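Local coordinates for protein demethyldecarbamoylnovobiocin O-methyltransferase (Streptomyces caeruleus, PDB 2WK1) that transfers a methyl group from S-adenosyl-L-methionine to the 4-hydroxyl of the noviose sugar in the penultimate step of novobiocin biosynthesis, at residues R76-N81 and H164-V169; D225-L230 and D256-K261; E267-T270 and V276-Q279. One frame throughout, in Å; residues are numbered along the deposited sequence. Where two conformers were deposited one is given.

Interaction 1 (R76-N81 and H164-V169); sequences RDWPAN and HRRNSV. With SO4 (sulfate ion), chain C; SO4 (sulfate ion), chain D.
W78 reaches from its loop to the start of helix 167-170 and meets R166 and V169 there. Its CB points at that helix, and with CG turned anti to the carbonyl carbon (chi1 -67°) the indole brings its six-membered ring up to both partners. V169 CG1 approaches obliquely, 3.8 Å from CE3 and also near CD2, in an off-centre CH-pi contact with the six-membered ring. CZ3 comes next, 3.8 Å from V169 CG2. At the far rim CH2 meets R166 CD at 3.8 Å, in the plane of the ring, and CZ2 lies beside the same carbon. The fold is that of an S-adenosylmethionine-dependent methyltransferase, and this contact joins two segments beside the cofactor site: W78 also touches M85, and V169 O accepts from W116 NE1, both residues of the S-adenosylmethionine site. R166 occupies the N-cap position, its extended chain crossing W78 at about a right angle with guanidinium and indole planes 76° apart. Away from the indole, H164 NE2 and R165 NE (2.8 Å, 171°) share O3 of the chain C sulfate and R165 NH2 binds its O1; R76 NH1 and NH2 hold the chain D sulfate, both ions probably from the crystallisation liquor.

Interaction 2 (D225-L230 and D256-K261); sequences DTLTNL and DEYRAK
Y258 of helix 249-261 lays its ring against L227 and T228 of helix 220-230, two helices of the Rossmann-like S-adenosylmethionine-dependent methyltransferase fold, joined in the chain through strand 238-242 of the central sheet. Y258 gives up the most surface to the contact, L227 the next most. Their CA atoms are the nearest pair between the two segments, 7.4 Å apart. CG of Y258 is anti to its backbone N (chi1 -173°), which sends the ring across to the other helix, where one face receives L227 CB. That carbon sits almost over the ring centre, 3.7 Å from the centroid and 9° off the normal, a well-centred CH-pi contact. The leucine branch then runs back toward the root of the tyrosine: L227 CD1 is 3.7 Å from Y258 CB and also lies close to CG, so one residue covers both the ring and the carbon that bears it. L227 also packs on M215 of strand 210-215, linking this helix pair to the sheet. T228 adds a smaller contact near CE1 of the tyrosine, with its CA 3.8 Å from Y258 CE1 and its methyl CG2 4.0 Å from the same atom. The threonine hydroxyl is engaged within its own helix, where OG1 bonds to W224 O. On the tyrosine's own side, the ring of F262 meets that of Y258 at about 40°, and I264 packs against it as well. The phenol end reaches the backbone of helix 220-230 through a water lying in the ring plane: this water is 2.7 Å from Y258 OH and donates to T228 O at 2.8 Å.

Interaction 3 (E267-T270 and V276-Q279); sequences ELIT and VYWQ
I269 and Y277 form the hydrogen-bonded antiparallel pair of a beta hairpin, with both of their backbone bonds crossing between the strands. I269 N donates to Y277 O at 2.8 Å and 171°, while Y277 N returns a bond to I269 O at 2.9 Å. Above this pair the side chains cross: in one of the two conformers of I269, its CG2 lies 3.5 Å from Y277 CE1, and CD1 stands over one face of the phenol ring, offset toward its rim. Y277 CG lies between its backbone N and carbonyl carbon (chi1 72°), which swings the ring over the isoleucine. On the other face T270 and V276 make the non-hydrogen-bonded pair, their CA atoms 4.2 Å apart. L268 and W278 lie side by side there, pointing the same way, with L268 CD2 3.4 Å from W278 CE3. Beyond the I269-Y277 pair, a water donates to E267 O and accepts from Q279 N at 3.0 Å, bridging the two backbones. Strand 269-270 is the outermost strand on this side of the sheet within the chain, whereas strand 276-279 bonds onward to V240 and V242 of strand 238-242, and Y277 packs on N93 and C97 of helix 87-103.

The three contacts follow one another along the chain, neither nesting nor crossing. Interaction 1 comes first and closes the longest loop: its segments bracket 82 residues, including helix 87-103 and strands 109-113 and 138-142, and it ties a loop near the cofactor site to helix 167-170. Interaction 2 closes a 25-residue excursion through strand 238-242, tying helix 220-230 to helix 249-261. Interaction 3 closes the five-residue turn of the C-terminal hairpin. Interactions 2 and 3 adjoin, R259 making a cation-pi contact with W278 and L227 CD2 also packing on that indole; interaction 1 lies apart, with nearest atoms about 11 Å from interaction 3.

Interaction 1 (R76-N81 and H164-V169)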
loop_
_atom_site.group_PDB
_atom_site.type_symbol
_atom_site.label_atom_id
_atom_site.label_comp_id
_atom_site.label_asym_id
_atom_site.label_seq_id
_atom_site.Cartn_x
_atom_site.Cartn_y
_atom_site.Cartn_z
ATOM N N ARG A 76 3.051 14.828 11.108
ATOM C CA ARG A 76 2.630 15.563 12.301
ATOM C C ARG A 76 1.477 14.950 13.054
ATOM O O ARG A 76 0.809 15.598 13.863
ATOM C CB ARG A 76 2.370 17.025 11.923
ATOM C CG ARG A 76 3.677 17.802 11.885
ATOM C CD ARG A 76 4.157 17.986 13.349
ATOM N NE ARG A 76 5.371 18.760 13.499
ATOM C CZ ARG A 76 5.415 20.071 13.688
ATOM N NH1 ARG A 76 4.294 20.803 13.747
ATOM N NH2 ARG A 76 6.590 20.647 13.843
ATOM N N ASP A 77 1.274 13.664 12.845
ATOM C CA ASP A 77 0.344 12.888 13.630
ATOM C C ASP A 77 0.856 11.463 13.856
ATOM O O ASP A 77 1.925 11.073 13.326
ATOM C CB ASP A 77 -1.075 12.920 13.020
ATOM C CG ASP A 77 -1.188 12.254 11.658
ATOM O OD1 ASP A 77 -0.187 11.718 11.135
ATOM O OD2 ASP A 77 -2.335 12.215 11.138
ATOM N N TRP A 78 0.109 10.709 14.658
ATOM C CA TRP A 78 0.324 9.274 14.808
ATOM C C TRP A 78 -0.760 8.552 14.021
ATOM O O TRP A 78 -1.916 8.620 14.399
ATOM C CB TRP A 78 0.205 8.812 16.271
ATOM C CG TRP A 78 1.259 9.293 17.216
ATOM C CD1 TRP A 78 2.541 9.658 16.919
ATOM C CD2 TRP A 78 1.125 9.406 18.644
ATOM N NE1 TRP A 78 3.205 10.031 18.073
ATOM C CE2 TRP A 78 2.360 9.875 19.141
ATOM C CE3 TRP A 78 0.079 9.159 19.543
ATOM C CZ2 TRP A 78 2.584 10.099 20.504
ATOM C CZ3 TRP A 78 0.302 9.394 20.900
ATOM C CH2 TRP A 78 1.547 9.857 21.359
ATOM N N PRO A 79 -0.415 7.860 12.929
ATOM C CA PRO A 79 -1.464 7.124 12.207
ATOM C C PRO A 79 -2.115 6.031 13.069
ATOM O O PRO A 79 -1.448 5.348 13.839
ATOM C CB PRO A 79 -0.717 6.538 11.000
ATOM C CG PRO A 79 0.448 7.470 10.835
ATOM C CD PRO A 79 0.871 7.815 12.219
ATOM N N ALA A 80 -3.420 5.847 12.905
ATOM C CA ALA A 80 -4.141 4.797 13.589
ATOM C C ALA A 80 -3.639 3.397 13.290
ATOM O O ALA A 80 -3.541 2.553 14.180
ATOM C CB ALA A 80 -5.634 4.901 13.241
ATOM N N ASN A 81 -3.279 3.164 12.031
ATOM C CA ASN A 81 -2.891 1.832 11.579
ATOM C C ASN A 81 -1.613 1.800 10.755
ATOM O O ASN A 81 -0.993 0.750 10.649
ATOM C CB ASN A 81 -4.017 1.203 10.759
ATOM C CG ASN A 81 -5.303 1.163 11.511
ATOM O OD1 ASN A 81 -5.468 0.338 12.400
ATOM N ND2 ASN A 81 -6.208 2.069 11.186
ATOM N N HIS A 164 7.534 8.292 28.527
ATOM C CA HIS A 164 7.110 6.918 28.782
ATOM C C HIS A 164 5.608 6.821 29.016
ATOM O O HIS A 164 5.027 5.759 28.851
ATOM C CB HIS A 164 7.867 6.343 29.978
ATOM C CG HIS A 164 7.663 7.135 31.222
ATOM N ND1 HIS A 164 8.353 8.305 31.473
ATOM C CD2 HIS A 164 6.781 6.980 32.239
ATOM C CE1 HIS A 164 7.929 8.811 32.622
ATOM N NE2 HIS A 164 6.960 8.042 33.085
ATOM N N ARG A 165 4.975 7.921 29.418
ATOM C CA ARG A 165 3.520 7.895 29.584
ATOM C C ARG A 165 2.801 7.669 28.265
ATOM O O ARG A 165 1.647 7.227 28.266
ATOM C CB ARG A 165 3.004 9.185 30.256
ATOM C CG ARG A 165 3.424 9.276 31.708
ATOM C CD ARG A 165 2.923 10.533 32.323
ATOM N NE ARG A 165 3.235 10.620 33.742
ATOM C CZ ARG A 165 2.684 11.522 34.546
ATOM N NH1 ARG A 165 1.855 12.426 34.052
ATOM N NH2 ARG A 165 2.963 11.526 35.829
ATOM N N ARG A 166 3.472 7.883 27.134
ATOM C CA ARG A 166 2.888 7.681 25.791
ATOM C C ARG A 166 3.050 6.229 25.302
ATOM O O ARG A 166 2.700 5.898 24.167
ATOM C CB ARG A 166 3.576 8.613 24.797
ATOM C CG ARG A 166 3.315 10.083 25.102
ATOM C CD ARG A 166 3.955 10.992 24.092
ATOM N NE ARG A 166 3.703 12.409 24.363
ATOM C CZ ARG A 166 3.920 13.395 23.497
ATOM N NH1 ARG A 166 4.417 13.141 22.293
ATOM N NH2 ARG A 166 3.666 14.652 23.855
ATOM N N ASN A 167 3.551 5.345 26.149
ATOM C CA ASN A 167 3.795 3.964 25.716
ATOM C C ASN A 167 2.577 3.150 25.309
ATOM O O ASN A 167 2.709 2.166 24.587
ATOM C CB ASN A 167 4.663 3.240 26.735
ATOM C CG ASN A 167 6.128 3.709 26.677
ATOM O OD1 ASN A 167 6.526 4.437 25.771
ATOM N ND2 ASN A 167 6.911 3.301 27.666
ATOM N N SER A 168 1.373 3.569 25.719
ATOM C CA SER A 168 0.179 2.881 25.221
ATOM C C SER A 168 0.147 2.869 23.693
ATOM O O SER A 168 -0.310 1.899 23.078
ATOM C CB SER A 168 -1.098 3.524 25.770
ATOM O OG SER A 168 -1.153 4.909 25.497
ATOM N N VAL A 169 0.657 3.941 23.094
ATOM C CA VAL A 169 0.802 4.011 21.637
ATOM C C VAL A 169 2.205 3.602 21.172
ATOM O O VAL A 169 2.341 2.901 20.163
ATOM C CB VAL A 169 0.519 5.419 21.083
ATOM C CG1 VAL A 169 0.799 5.466 19.563
ATOM C CG2 VAL A 169 -0.935 5.862 21.357
HETATM S S SO4 C . 5.347 8.710 36.374
HETATM O O1 SO4 C . 4.376 9.499 37.157
HETATM O O2 SO4 C . 6.665 9.334 36.495
HETATM O O3 SO4 C . 4.879 8.725 34.986
HETATM O O4 SO4 C . 5.378 7.328 36.882
HETATM S S SO4 D . 5.568 24.053 14.292
HETATM O O1 SO4 D . 6.313 25.218 14.768
HETATM O O2 SO4 D . 6.472 23.333 13.411
HETATM O O3 SO4 D . 4.387 24.546 13.561
HETATM O O4 SO4 D . 5.144 23.211 15.410
#

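Interaction 2 (D225-L230 and D256-K261)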
loop_
_atom_site.group_PDB
_atom_site.type_symbol
_atom_site.label_atom_id
_atom_site.label_comp_id
_atom_site.label_asym_id
_atom_site.label_seq_id
_atom_site.Cartn_x
_atom_site.Cartn_y
_atom_site.Cartn_z
ATOM N N ASP A 225 23.128 8.182 23.552
ATOM C CA ASP A 225 23.631 6.793 23.504
ATOM C C ASP A 225 23.745 6.266 22.064
ATOM O O ASP A 225 24.655 5.505 21.723
ATOM C CB ASP A 225 22.754 5.877 24.338
ATOM C CG ASP A 225 22.884 6.156 25.846
ATOM O OD1 ASP A 225 23.849 6.844 26.265
ATOM O OD2 ASP A 225 21.998 5.693 26.586
ATOM N N THR A 226 22.867 6.734 21.189
ATOM C CA THR A 226 22.955 6.358 19.801
ATOM C C THR A 226 24.185 6.969 19.151
ATOM O O THR A 226 24.968 6.279 18.484
ATOM C CB THR A 226 21.692 6.770 19.041
ATOM O OG1 THR A 226 20.549 6.060 19.559
ATOM C CG2 THR A 226 21.846 6.451 17.581
ATOM N N LEU A 227 24.352 8.285 19.302
ATOM C CA LEU A 227 25.504 8.923 18.678
ATOM C C LEU A 227 26.837 8.371 19.217
ATOM O O LEU A 227 27.773 8.108 18.463
ATOM C CB LEU A 227 25.475 10.434 18.842
ATOM C CG LEU A 227 24.428 11.147 17.994
ATOM C CD1 LEU A 227 24.195 12.570 18.551
ATOM C CD2 LEU A 227 24.866 11.153 16.536
ATOM N N THR A 228 26.943 8.248 20.530
ATOM C CA THR A 228 28.222 7.854 21.100
ATOM C C THR A 228 28.646 6.470 20.596
ATOM O O THR A 228 29.815 6.239 20.302
ATOM C CB THR A 228 28.237 7.899 22.628
ATOM O OG1 THR A 228 27.252 7.068 23.177
ATOM C CG2 THR A 228 28.068 9.266 23.127
ATOM N N ASN A 229 27.699 5.557 20.491
ATOM C CA ASN A 229 28.015 4.181 20.098
ATOM C C ASN A 229 28.052 3.955 18.597
ATOM O O ASN A 229 28.802 3.100 18.139
ATOM C CB ASN A 229 27.005 3.239 20.739
ATOM C CG ASN A 229 27.241 3.113 22.226
ATOM O OD1 ASN A 229 28.286 2.585 22.647
ATOM N ND2 ASN A 229 26.297 3.587 23.034
ATOM N N LEU A 230 27.230 4.688 17.827
ATOM C CA LEU A 230 27.107 4.403 16.405
ATOM C C LEU A 230 27.710 5.422 15.464
ATOM O O LEU A 230 28.087 5.055 14.347
ATOM C CB LEU A 230 25.655 4.142 16.005
ATOM C CG LEU A 230 24.932 2.988 16.726
ATOM C CD1 LEU A 230 23.544 2.787 16.177
ATOM C CD2 LEU A 230 25.719 1.670 16.659
ATOM N N ASP A 256 23.440 18.710 19.381
ATOM C CA ASP A 256 24.362 19.844 19.358
ATOM C C ASP A 256 25.564 19.608 20.257
ATOM O O ASP A 256 26.692 19.959 19.901
ATOM C CB ASP A 256 23.648 21.130 19.773
ATOM C CG ASP A 256 22.670 21.648 18.727
ATOM O OD1 ASP A 256 22.596 21.117 17.595
ATOM O OD2 ASP A 256 21.968 22.638 19.044
ATOM N N GLU A 257 25.339 19.001 21.415
ATOM C CA GLU A 257 26.461 18.732 22.307
ATOM C C GLU A 257 27.443 17.724 21.730
ATOM O O GLU A 257 28.654 17.898 21.822
ATOM C CB GLU A 257 25.828 17.988 23.820
ATOM C CG GLU A 257 26.924 17.764 24.806
ATOM C CD GLU A 257 26.352 17.073 25.877
ATOM O OE1 GLU A 257 25.238 16.935 26.046
ATOM O OE2 GLU A 257 27.196 16.512 26.732
ATOM N N TYR A 258 26.926 16.679 21.110
ATOM C CA TYR A 258 27.797 15.682 20.515
ATOM C C TYR A 258 28.619 16.280 19.378
ATOM O O TYR A 258 29.839 16.082 19.297
ATOM C CB TYR A 258 26.977 14.490 19.989
ATOM C CG TYR A 258 27.844 13.345 19.512
ATOM C CD1 TYR A 258 28.348 12.408 20.403
ATOM C CD2 TYR A 258 28.229 13.234 18.178
ATOM C CE1 TYR A 258 29.171 11.394 19.966
ATOM C CE2 TYR A 258 29.054 12.208 17.736
ATOM C CZ TYR A 258 29.539 11.308 18.641
ATOM O OH TYR A 258 30.365 10.295 18.225
ATOM N N ARG A 259 27.956 17.059 18.520
ATOM C CA ARG A 259 28.643 17.696 17.407
ATOM C C ARG A 259 29.722 18.684 17.879
ATOM O O ARG A 259 30.804 18.742 17.298
ATOM C CB ARG A 259 27.652 18.379 16.466
ATOM C CG ARG A 259 26.836 17.350 15.647
ATOM C CD ARG A 259 25.598 17.964 15.048
ATOM N NE ARG A 259 25.890 19.154 14.250
ATOM C CZ ARG A 259 26.330 19.153 12.999
ATOM N NH1 ARG A 259 26.518 18.019 12.341
ATOM N NH2 ARG A 259 26.604 20.295 12.403
ATOM N N ALA A 260 29.421 19.439 18.929
ATOM C CA ALA A 260 30.389 20.387 19.493
ATOM C C ALA A 260 31.557 19.636 20.106
ATOM O O ALA A 260 32.733 19.990 19.863
ATOM C CB ALA A 260 29.711 21.302 20.518
ATOM N N LYS A 261 31.268 18.606 20.887
ATOM C CA LYS A 261 32.322 17.819 21.572
ATOM C C LYS A 261 33.325 17.206 20.603
ATOM O O LYS A 261 34.532 17.180 20.885
ATOM C CB LYS A 261 31.700 16.722 22.431
ATOM C CG LYS A 261 32.696 15.827 23.156
HETATM O O HOH W 1 31.367 8.568 19.990
#

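Interaction 3 (E267-T270 and V276-Q279)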
loop_
_atom_site.group_PDB
_atom_site.type_symbol
_atom_site.label_atom_id
_atom_site.label_comp_id
_atom_site.label_asym_id
_atom_site.label_seq_id
_atom_site.Cartn_x
_atom_site.Cartn_y
_atom_site.Cartn_z
ATOM N N GLU A 267 27.343 20.414 7.934
ATOM C CA GLU A 267 26.154 21.208 8.194
ATOM C C GLU A 267 24.873 20.381 8.307
ATOM O O GLU A 267 24.691 19.357 7.619
ATOM C CB GLU A 267 25.994 22.255 7.098
ATOM C CG GLU A 267 25.815 21.689 5.669
ATOM C CD GLU A 267 26.088 22.672 4.491
ATOM O OE1 GLU A 267 26.435 23.854 4.704
ATOM O OE2 GLU A 267 25.959 22.227 3.321
ATOM N N LEU A 268 24.013 20.819 9.209
ATOM C CA LEU A 268 22.672 20.250 9.358
ATOM C C LEU A 268 21.746 20.836 8.330
ATOM O O LEU A 268 21.622 22.068 8.228
ATOM C CB LEU A 268 22.095 20.504 10.730
ATOM C CG LEU A 268 22.838 19.933 11.918
ATOM C CD1 LEU A 268 22.173 20.408 13.194
ATOM C CD2 LEU A 268 22.874 18.422 11.873
ATOM N N ILE A 269 21.076 19.963 7.593
ATOM C CA ILE A 269 20.135 20.319 6.560
ATOM C C ILE A 269 18.742 19.930 6.971
ATOM O O ILE A 269 18.522 18.839 7.457
ATOM C CB ILE A 269 20.445 19.445 5.069
ATOM C CG1 ILE A 269 21.888 19.686 4.692
ATOM C CG2 ILE A 269 19.373 19.762 4.076
ATOM C CD1 ILE A 269 22.556 18.554 4.037
ATOM N N THR A 270 17.792 20.817 6.783
ATOM C CA THR A 270 16.439 20.515 7.198
ATOM C C THR A 270 15.722 19.582 6.237
ATOM O O THR A 270 16.039 19.532 5.041
ATOM C CB THR A 270 15.576 21.769 7.379
ATOM O OG1 THR A 270 15.159 22.248 6.087
ATOM C CG2 THR A 270 16.279 22.874 8.189
ATOM N N VAL A 276 16.198 16.955 10.637
ATOM C CA VAL A 276 17.398 17.434 9.950
ATOM C C VAL A 276 18.300 16.236 9.656
ATOM O O VAL A 276 18.103 15.145 10.204
ATOM C CB VAL A 276 18.190 18.487 10.786
ATOM C CG1 VAL A 276 17.282 19.708 11.158
ATOM C CG2 VAL A 276 18.742 17.873 12.065
ATOM N N TYR A 277 19.320 16.438 8.828
ATOM C CA TYR A 277 20.307 15.421 8.573
ATOM C C TYR A 277 21.634 16.041 8.220
ATOM O O TYR A 277 21.694 17.214 7.860
ATOM C CB TYR A 277 19.831 14.435 7.476
ATOM C CG TYR A 277 19.803 14.971 6.079
ATOM C CD1 TYR A 277 18.868 15.885 5.666
ATOM C CD2 TYR A 277 20.692 14.505 5.147
ATOM C CE1 TYR A 277 18.851 16.357 4.365
ATOM C CE2 TYR A 277 20.669 14.962 3.842
ATOM C CZ TYR A 277 19.753 15.914 3.469
ATOM O OH TYR A 277 19.739 16.364 2.158
ATOM N N TRP A 278 22.693 15.256 8.279
ATOM C CA TRP A 278 23.966 15.673 7.736
ATOM C C TRP A 278 24.657 14.531 7.046
ATOM O O TRP A 278 24.372 13.363 7.292
ATOM C CB TRP A 278 24.869 16.298 8.814
ATOM C CG TRP A 278 25.627 15.414 9.783
ATOM C CD1 TRP A 278 26.908 14.954 9.636
ATOM C CD2 TRP A 278 25.244 15.063 11.127
ATOM N NE1 TRP A 278 27.313 14.284 10.766
ATOM C CE2 TRP A 278 26.322 14.349 11.703
ATOM C CE3 TRP A 278 24.077 15.235 11.877
ATOM C CZ2 TRP A 278 26.275 13.854 12.998
ATOM C CZ3 TRP A 278 24.051 14.755 13.170
ATOM C CH2 TRP A 278 25.131 14.077 13.719
ATOM N N GLN A 279 25.619 14.891 6.205
ATOM C CA GLN A 279 26.478 13.953 5.524
ATOM C C GLN A 279 27.854 14.071 6.114
ATOM O O GLN A 279 28.374 15.166 6.250
ATOM C CB GLN A 279 26.554 14.217 4.025
ATOM C CG GLN A 279 27.357 13.184 3.290
ATOM C CD GLN A 279 27.353 13.395 1.801
ATOM O OE1 GLN A 279 27.375 14.536 1.323
ATOM N NE2 GLN A 279 27.352 12.298 1.047
HETATM O O HOH W 2 25.923 17.833 5.718
#